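Local coordinates for protein cystathionine gamma-synthase (Xanthomonas oryzae pv. oryzae KACC 10331, PDB 6LD7) that probably makes cystathionine as a pyridoxal-phosphate-dependent enzyme of the trans-sulfuration family, in the methionine biosynthesis pathway, at residues 155-167 and 293-305. The protein carries 1 engineered substitution. Sequence-based numbering, arbitrary orientation.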
loop_
_atom_site.group_PDB
_atom_site.type_symbol
_atom_site.label_atom_id
_atom_site.label_comp_id
_atom_site.label_asym_id
_atom_site.label_seq_id
_atom_site.Cartn_x
_atom_site.Cartn_y
_atom_site.Cartn_z
ATOM N N GLU C 155 -24.795 22.637 7.726
ATOM C CA GLU C 155 -24.582 21.170 7.719
ATOM C C GLU C 155 -25.950 20.528 7.535
ATOM O O GLU C 155 -26.850 20.525 8.479
ATOM C CB GLU C 155 -23.888 20.713 8.992
ATOM C CG GLU C 155 -23.566 19.224 9.029
ATOM C CD GLU C 155 -22.990 18.785 10.365
ATOM O OE1 GLU C 155 -23.341 17.591 10.752
ATOM O OE2 GLU C 155 -22.205 19.658 11.017
ATOM N N THR C 156 -26.208 20.066 6.314
ATOM C CA THR C 156 -27.530 19.470 6.038
ATOM C C THR C 156 -27.380 18.193 5.249
ATOM O O THR C 156 -26.782 18.232 4.175
ATOM C CB THR C 156 -28.416 20.058 4.923
ATOM O OG1 THR C 156 -28.017 21.130 4.062
ATOM C CG2 THR C 156 -29.843 20.008 5.296
ATOM N N PRO C 157 -28.157 17.141 5.547
ATOM C CA PRO C 157 -28.931 16.994 6.774
ATOM C C PRO C 157 -28.069 16.972 8.033
ATOM O O PRO C 157 -26.893 16.613 7.943
ATOM C CB PRO C 157 -29.540 15.575 6.646
ATOM C CG PRO C 157 -29.512 15.294 5.185
ATOM C CD PRO C 157 -28.222 15.938 4.752
ATOM N N SER C 158 -28.682 17.247 9.169
ATOM C CA SER C 158 -28.003 17.315 10.478
ATOM C C SER C 158 -27.932 15.885 11.037
ATOM O O SER C 158 -28.669 15.001 10.601
ATOM C CB SER C 158 -28.746 18.326 11.403
ATOM O OG SER C 158 -29.831 17.671 12.066
ATOM N N ASN C 159 -27.108 15.679 12.026
ATOM C CA ASN C 159 -26.863 14.373 12.638
ATOM C C ASN C 159 -27.121 14.560 14.123
ATOM O O ASN C 159 -26.619 15.525 14.644
ATOM C CB ASN C 159 -25.431 13.920 12.374
ATOM C CG ASN C 159 -25.084 12.881 13.428
ATOM O OD1 ASN C 159 -24.596 13.218 14.508
ATOM N ND2 ASN C 159 -25.632 11.705 13.316
ATOM N N PRO C 160 -27.895 13.745 14.880
ATOM C CA PRO C 160 -28.549 12.545 14.379
ATOM C C PRO C 160 -30.042 12.682 13.994
ATOM O O PRO C 160 -30.688 11.645 13.773
ATOM C CB PRO C 160 -28.377 11.621 15.612
ATOM C CG PRO C 160 -28.680 12.570 16.752
ATOM C CD PRO C 160 -28.023 13.900 16.346
ATOM N N LEU C 161 -30.606 13.891 14.012
ATOM C CA LEU C 161 -32.075 14.062 13.791
ATOM C C LEU C 161 -32.427 14.399 12.337
ATOM O O LEU C 161 -33.594 14.546 12.096
ATOM C CB LEU C 161 -32.662 15.097 14.735
ATOM C CG LEU C 161 -32.385 14.861 16.221
ATOM C CD1 LEU C 161 -33.024 15.977 17.034
ATOM C CD2 LEU C 161 -32.886 13.526 16.680
ATOM N N LEU C 162 -31.483 14.459 11.419
ATOM C CA LEU C 162 -31.725 14.658 9.963
ATOM C C LEU C 162 -32.620 15.875 9.720
ATOM O O LEU C 162 -33.414 15.812 8.831
ATOM C CB LEU C 162 -32.287 13.317 9.439
ATOM C CG LEU C 162 -31.112 12.349 9.331
ATOM C CD1 LEU C 162 -31.139 11.194 10.249
ATOM C CD2 LEU C 162 -30.752 12.057 7.930
ATOM N N ARG C 163 -32.348 16.986 10.378
ATOM C CA ARG C 163 -32.956 18.313 10.059
ATOM C C ARG C 163 -32.400 18.780 8.739
ATOM O O ARG C 163 -31.178 18.617 8.457
ATOM C CB ARG C 163 -32.699 19.384 11.143
ATOM C CG ARG C 163 -33.024 18.957 12.577
ATOM C CD ARG C 163 -34.509 19.066 12.853
ATOM N NE ARG C 163 -35.194 17.831 12.684
ATOM C CZ ARG C 163 -36.027 17.171 13.553
ATOM N NH1 ARG C 163 -36.350 17.585 14.779
ATOM N NH2 ARG C 163 -36.550 16.045 13.095
ATOM N N ILE C 164 -33.278 19.330 7.922
ATOM C CA ILE C 164 -32.916 19.825 6.587
ATOM C C ILE C 164 -32.819 21.334 6.631
ATOM O O ILE C 164 -33.782 21.991 6.998
ATOM C CB ILE C 164 -33.964 19.314 5.616
ATOM C CG1 ILE C 164 -34.224 17.802 5.767
ATOM C CG2 ILE C 164 -33.610 19.655 4.198
ATOM C CD1 ILE C 164 -33.060 16.951 5.401
ATOM N N THR C 165 -31.710 21.899 6.220
ATOM C CA THR C 165 -31.586 23.337 6.048
ATOM C C THR C 165 -31.829 23.644 4.590
ATOM O O THR C 165 -31.261 22.953 3.683
ATOM C CB THR C 165 -30.176 23.801 6.408
ATOM O OG1 THR C 165 -29.912 23.366 7.740
ATOM C CG2 THR C 165 -30.007 25.281 6.252
ATOM N N ASP C 166 -32.538 24.739 4.370
ATOM C CA ASP C 166 -32.930 25.172 3.012
ATOM C C ASP C 166 -31.780 25.939 2.412
ATOM O O ASP C 166 -31.496 27.097 2.800
ATOM C CB ASP C 166 -34.262 25.908 3.112
ATOM C CG ASP C 166 -34.761 26.484 1.801
ATOM O OD1 ASP C 166 -33.956 26.597 0.782
ATOM O OD2 ASP C 166 -35.961 26.785 1.813
ATOM N N LEU C 167 -31.053 25.293 1.525
ATOM C CA LEU C 167 -29.815 25.886 0.966
ATOM C C LEU C 167 -30.126 27.219 0.301
ATOM O O LEU C 167 -29.365 28.211 0.515
ATOM C CB LEU C 167 -29.165 24.904 -0.023
ATOM C CG LEU C 167 -28.578 23.643 0.628
ATOM C CD1 LEU C 167 -28.052 22.691 -0.416
ATOM C CD2 LEU C 167 -27.457 24.023 1.588
ATOM N N THR C 293 -43.858 12.417 6.777
ATOM C CA THR C 293 -44.119 13.069 8.063
ATOM C C THR C 293 -42.870 13.630 8.702
ATOM O O THR C 293 -43.001 14.239 9.778
ATOM C CB THR C 293 -44.707 12.022 9.005
ATOM O OG1 THR C 293 -43.746 10.968 8.960
ATOM C CG2 THR C 293 -46.065 11.571 8.478
ATOM N N HIS C 294 -41.723 13.505 8.027
ATOM C CA HIS C 294 -40.452 14.091 8.506
ATOM C C HIS C 294 -40.463 15.576 8.174
ATOM O O HIS C 294 -40.581 15.968 7.027
ATOM C CB HIS C 294 -39.233 13.364 7.904
ATOM C CG HIS C 294 -37.962 13.758 8.552
ATOM N ND1 HIS C 294 -37.143 14.731 8.010
ATOM C CD2 HIS C 294 -37.451 13.447 9.759
ATOM C CE1 HIS C 294 -36.067 14.837 8.752
ATOM N NE2 HIS C 294 -36.286 14.119 9.854
ATOM N N PRO C 295 -40.146 16.427 9.144
ATOM C CA PRO C 295 -40.070 17.868 8.882
ATOM C C PRO C 295 -38.917 18.115 7.899
ATOM O O PRO C 295 -37.808 17.698 8.125
ATOM C CB PRO C 295 -39.892 18.509 10.272
ATOM C CG PRO C 295 -39.454 17.367 11.182
ATOM C CD PRO C 295 -39.859 16.058 10.545
ATOM N N GLY C 296 -39.177 18.859 6.834
ATOM C CA GLY C 296 -38.221 19.066 5.734
ATOM C C GLY C 296 -38.303 18.014 4.638
ATOM O O GLY C 296 -37.476 18.129 3.689
ATOM N N HIS C 297 -39.256 17.065 4.674
ATOM C CA HIS C 297 -39.434 16.079 3.583
ATOM C C HIS C 297 -39.468 16.733 2.217
ATOM O O HIS C 297 -38.660 16.350 1.317
ATOM C CB HIS C 297 -40.642 15.211 3.813
ATOM C CG HIS C 297 -40.919 14.290 2.688
ATOM N ND1 HIS C 297 -40.150 13.143 2.439
ATOM C CD2 HIS C 297 -41.918 14.323 1.751
ATOM C CE1 HIS C 297 -40.653 12.543 1.336
ATOM N NE2 HIS C 297 -41.729 13.265 0.901
ATOM N N ALA C 298 -40.354 17.709 2.053
ATOM C CA ALA C 298 -40.569 18.315 0.731
ATOM C C ALA C 298 -39.328 19.072 0.282
ATOM O O ALA C 298 -39.008 19.086 -0.927
ATOM C CB ALA C 298 -41.803 19.244 0.730
ATOM N N LEU C 299 -38.700 19.761 1.220
ATOM C CA LEU C 299 -37.466 20.495 0.913
ATOM C C LEU C 299 -36.337 19.505 0.521
ATOM O O LEU C 299 -35.718 19.670 -0.562
ATOM C CB LEU C 299 -37.164 21.320 2.171
ATOM C CG LEU C 299 -35.770 21.927 2.182
ATOM C CD1 LEU C 299 -35.671 22.917 1.032
ATOM C CD2 LEU C 299 -35.556 22.576 3.556
ATOM N N ALA C 300 -36.234 18.380 1.217
ATOM C CA ALA C 300 -35.210 17.369 0.891
ATOM C C ALA C 300 -35.508 16.807 -0.498
ATOM O O ALA C 300 -34.530 16.549 -1.246
ATOM C CB ALA C 300 -35.212 16.319 1.962
ATOM N N ALA C 301 -36.779 16.576 -0.844
ATOM C CA ALA C 301 -37.169 15.992 -2.168
ATOM C C ALA C 301 -36.750 16.971 -3.259
ATOM O O ALA C 301 -36.353 16.528 -4.276
ATOM C CB ALA C 301 -38.690 15.717 -2.266
ATOM N N ARG C 302 -36.701 18.269 -3.009
ATOM C CA ARG C 302 -36.280 19.244 -4.066
ATOM C C ARG C 302 -34.783 19.518 -4.018
ATOM O O ARG C 302 -34.293 19.709 -5.066
ATOM C CB ARG C 302 -37.014 20.599 -3.963
ATOM C CG ARG C 302 -38.485 20.399 -4.344
ATOM C CD ARG C 302 -38.832 20.289 -5.845
ATOM N NE ARG C 302 -38.783 21.670 -6.373
ATOM C CZ ARG C 302 -39.666 22.662 -6.102
ATOM N NH1 ARG C 302 -39.460 23.885 -6.575
ATOM N NH2 ARG C 302 -40.760 22.437 -5.387
ATOM N N GLN C 303 -34.107 19.671 -2.875
ATOM C CA GLN C 303 -32.718 20.109 -2.990
ATOM C C GLN C 303 -31.725 18.924 -3.033
ATOM O O GLN C 303 -30.575 19.194 -3.236
ATOM C CB GLN C 303 -32.391 21.114 -1.912
ATOM C CG GLN C 303 -32.121 20.559 -0.573
ATOM C CD GLN C 303 -31.772 21.611 0.465
ATOM O OE1 GLN C 303 -31.995 22.800 0.311
ATOM N NE2 GLN C 303 -31.428 21.125 1.635
ATOM N N GLN C 304 -32.167 17.689 -2.828
ATOM C CA GLN C 304 -31.368 16.455 -2.747
ATOM C C GLN C 304 -31.783 15.555 -3.935
ATOM O O GLN C 304 -32.945 15.617 -4.298
ATOM C CB GLN C 304 -31.550 15.683 -1.418
ATOM C CG GLN C 304 -31.333 16.503 -0.154
ATOM C CD GLN C 304 -31.608 15.758 1.134
ATOM O OE1 GLN C 304 -31.616 16.409 2.185
ATOM N NE2 GLN C 304 -31.847 14.430 1.095
ATOM N N LYS C 305 -30.889 14.718 -4.491
ATOM C CA LYS C 305 -31.263 13.747 -5.538
ATOM C C LYS C 305 -31.641 12.427 -4.894
ATOM O O LYS C 305 -31.987 11.537 -5.638
ATOM C CB LYS C 305 -30.143 13.570 -6.551
ATOM C CG LYS C 305 -29.697 14.918 -7.120
ATOM C CD LYS C 305 -28.342 14.962 -7.825
ATOM C CE LYS C 305 -28.496 14.845 -9.328
ATOM N NZ LYS C 305 -27.309 15.410 -10.004
HETATM O O HOH W 1 -35.980 19.428 8.930
HETATM O O HOH W 2 -32.901 24.881 -1.144
#
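The side-chain amide of Gln303 mimics a backbone peptide group, pairing with the chain on both sides of Asp166. Its NE2 donates to Thr165 O at 2.8 Å, nearly straight. Leu167 N, 2.9 Å from Gln303 OE1, lies in the plane of the Gln303 side-chain carbonyl, on a lone pair of OE1. A chi1 of 79° tucks CG between the two backbone branches, and the extended chain carries the amide from helix 297-303 to the start of helix 167-176. OE1 also accepts a hydrogen bond from a water that donates to Asp166 OD1 as well; that carboxylate oxygen N-caps helix 167-176 through Phe169 N. Beside the amide, Ile164 and Leu299 run past one another in opposite senses, Ile164 CG2 meeting Leu299 CD2 at 3.6 Å, while Ile164 CD1 reaches Ala300 CB. Leu299 CD2 also lies 3.6 Å from Asp166 CB, the two side chains roughly perpendicular. Gly296, the N-cap residue of helix 297-303, lets the turn press against Ile164, their CA atoms 5.4 Å apart. A second water bridges Ile164 N to Pro295 O. The two directional amide bonds hold Gln303 flat and fix its rotation: Leu167 N and water grip OE1, and one N-H of NE2 is spent on Thr165 O.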